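Local atomic coordinates of NleG5-1 effector (PDB entry 5VGC), a protein that probably acts as a RING/U-box-like ubiquitin-protein ligase among the NleG type III effectors, and binds calcium ions. Residues L66-D69 with N70-I73. The protein carries 1 engineered substitution. Numbering follows the deposited sequence.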
ATOM      1  N   LEU A  66     -37.799  -3.693  20.095  1.00154.90           N
ATOM      2  CA  LEU A  66     -38.518  -4.544  19.141  1.00145.96           C
ATOM      3  C   LEU A  66     -38.110  -6.014  19.275  1.00162.83           C
ATOM      4  O   LEU A  66     -37.111  -6.344  19.923  1.00144.49           O
ATOM      5  CB  LEU A  66     -38.291  -4.061  17.701  1.00122.73           C
ATOM      6  CG  LEU A  66     -38.777  -2.652  17.347  1.00113.28           C
ATOM      7  CD1 LEU A  66     -38.309  -2.269  15.948  1.00107.53           C
ATOM      8  CD2 LEU A  66     -40.295  -2.551  17.444  1.00108.94           C
ATOM      9  N   SER A  67     -38.902  -6.886  18.654  1.00165.34           N
ATOM     10  CA  SER A  67     -38.677  -8.337  18.677  1.00133.75           C
ATOM     11  C   SER A  67     -37.386  -8.737  17.944  1.00138.46           C
ATOM     12  O   SER A  67     -37.043  -8.158  16.902  1.00253.01           O
ATOM     13  CB  SER A  67     -39.882  -9.055  18.046  1.00120.59           C
ATOM     14  OG  SER A  67     -39.721 -10.462  18.039  1.00115.60           O
ATOM     15  N   ASN A  68     -36.684  -9.728  18.498  1.00109.95           N
ATOM     16  CA  ASN A  68     -35.463 -10.283  17.882  1.00122.37           C
ATOM     17  C   ASN A  68     -35.653 -10.488  16.381  1.00132.74           C
ATOM     18  O   ASN A  68     -34.895  -9.929  15.569  1.00132.07           O
ATOM     19  CB  ASN A  68     -35.072 -11.615  18.537  1.00123.43           C
ATOM     20  CG  ASN A  68     -34.423 -11.434  19.900  1.00133.07           C
ATOM     21  OD1 ASN A  68     -34.564 -10.391  20.542  1.00126.05           O
ATOM     22  ND2 ASN A  68     -33.707 -12.459  20.349  1.00151.64           N
ATOM     23  N   ASP A  69     -36.680 -11.265  16.033  1.00136.59           N
ATOM     24  CA  ASP A  69     -37.108 -11.471  14.640  1.00137.86           C
ATOM     25  C   ASP A  69     -37.061 -10.157  13.844  1.00181.51           C
ATOM     26  O   ASP A  69     -36.410 -10.082  12.791  1.00207.67           O
ATOM     27  CB  ASP A  69     -38.530 -12.055  14.584  1.00118.64           C
ATOM     28  CG  ASP A  69     -38.583 -13.537  14.925  1.00110.59           C
ATOM     29  OD1 ASP A  69     -37.807 -14.011  15.785  1.00 94.46           O
ATOM     30  OD2 ASP A  69     -39.421 -14.231  14.322  1.00105.04           O
ATOM     31  N   ASN A  70     -37.739  -9.132  14.369  1.00216.42           N
ATOM     32  CA  ASN A  70     -37.774  -7.800  13.734  1.00170.39           C
ATOM     33  C   ASN A  70     -36.366  -7.204  13.604  1.00157.24           C
ATOM     34  O   ASN A  70     -36.026  -6.629  12.552  1.00162.79           O
ATOM     35  CB  ASN A  70     -38.691  -6.817  14.489  1.00151.97           C
ATOM     36  CG  ASN A  70     -40.143  -7.279  14.552  1.00133.01           C
ATOM     37  OD1 ASN A  70     -40.438  -8.472  14.483  1.00137.74           O
ATOM     38  ND2 ASN A  70     -41.058  -6.324  14.692  1.00112.80           N
ATOM     39  N   ILE A  71     -35.547  -7.358  14.653  1.00116.85           N
ATOM     40  CA  ILE A  71     -34.174  -6.821  14.637  1.00 94.54           C
ATOM     41  C   ILE A  71     -33.390  -7.487  13.496  1.00 87.84           C
ATOM     42  O   ILE A  71     -32.879  -6.800  12.589  1.00 73.71           O
ATOM     43  CB  ILE A  71     -33.428  -6.998  15.990  1.00 96.48           C
ATOM     44  CG1 ILE A  71     -34.155  -6.259  17.130  1.00105.02           C
ATOM     45  CG2 ILE A  71     -31.993  -6.473  15.890  1.00 92.20           C
ATOM     46  CD1 ILE A  71     -33.733  -6.684  18.520  1.00106.87           C
ATOM     47  N   GLN A  72     -33.321  -8.818  13.535  1.00 90.94           N
ATOM     48  CA  GLN A  72     -32.567  -9.587  12.533  1.00 83.04           C
ATOM     49  C   GLN A  72     -33.096  -9.342  11.109  1.00 82.25           C
ATOM     50  O   GLN A  72     -32.306  -9.058  10.198  1.00 74.56           O
ATOM     51  CB  GLN A  72     -32.552 -11.083  12.851  1.00 84.63           C
ATOM     52  CG  GLN A  72     -31.359 -11.791  12.214  1.00 98.60           C
ATOM     53  CD  GLN A  72     -31.513 -13.292  12.122  1.00 95.97           C
ATOM     54  OE1 GLN A  72     -32.164 -13.919  12.952  1.00 95.60           O
ATOM     55  NE2 GLN A  72     -30.900 -13.882  11.103  1.00100.25           N
ATOM     56  N   ILE A  73     -34.416  -9.441  10.928  1.00 71.52           N
ATOM     57  CA  ILE A  73     -35.048  -9.167   9.616  1.00 67.80           C
ATOM     58  C   ILE A  73     -34.672  -7.747   9.132  1.00 59.01           C
ATOM     59  O   ILE A  73     -34.255  -7.549   7.974  1.00 56.45           O
ATOM     60  CB  ILE A  73     -36.599  -9.386   9.663  1.00 75.67           C
ATOM     61  CG1 ILE A  73     -36.946 -10.884   9.819  1.00 81.42           C
ATOM     62  CG2 ILE A  73     -37.300  -8.820   8.428  1.00 73.53           C
ATOM     63  CD1 ILE A  73     -36.831 -11.730   8.563  1.00 83.11           C
TER
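Ile-71, Gln-72 and Ile-73 each send their backbone N-H to the carbonyl oxygen four residues earlier, on Ser-67, Asn-68 and Asp-69, which defines the first alpha-helical turn. The three bonds, Ile-71 N to Ser-67 O, Gln-72 N to Asn-68 O and Ile-73 N to Asp-69 O, all measure 2.8 Å, and the N-H...O angle is 155° for the Ile-71 to Ser-67 bond and 169° for the Gln-72 to Asn-68 bond. The backbone of Ser-67 is extended while Asn-68 already has helical angles, which places the serine at the N-cap.

The side chain of Asn-70 folds back towards that cap. With CG beside its own backbone N (chi1 -61°), the amide oxygen Asn-70 OD1 comes to 3.7 Å from CB of Ser-67, a van der Waals approach to the carbon. Asn-70 CB lies 4.3 Å from Leu-66 CB, a loose approach between the bases of the two side chains.

Ile-71 lies along the start of the turn: Ile-71 CG1 is 3.5 Å from Ser-67 O, and Ile-71 CD1 continues outwards to 3.7 Å from Leu-66 O. The CG1-CD1 arm of Ile-71 thus runs back past the carbonyls of Ser-67 and Leu-66. Two residues on, Ile-73 likewise sets CG1 beside Asp-69 O, the oxygen that accepts its own N-H.

Most of these residues are exposed, and the calcium sites lie away from them. The arrangement is that of the opening turn of an alpha-helix, with Ser-67 at the N-cap position, here beginning helix 68-85, which follows the three-stranded antiparallel sheet formed by strands 37-41, 44-50 and 57-60.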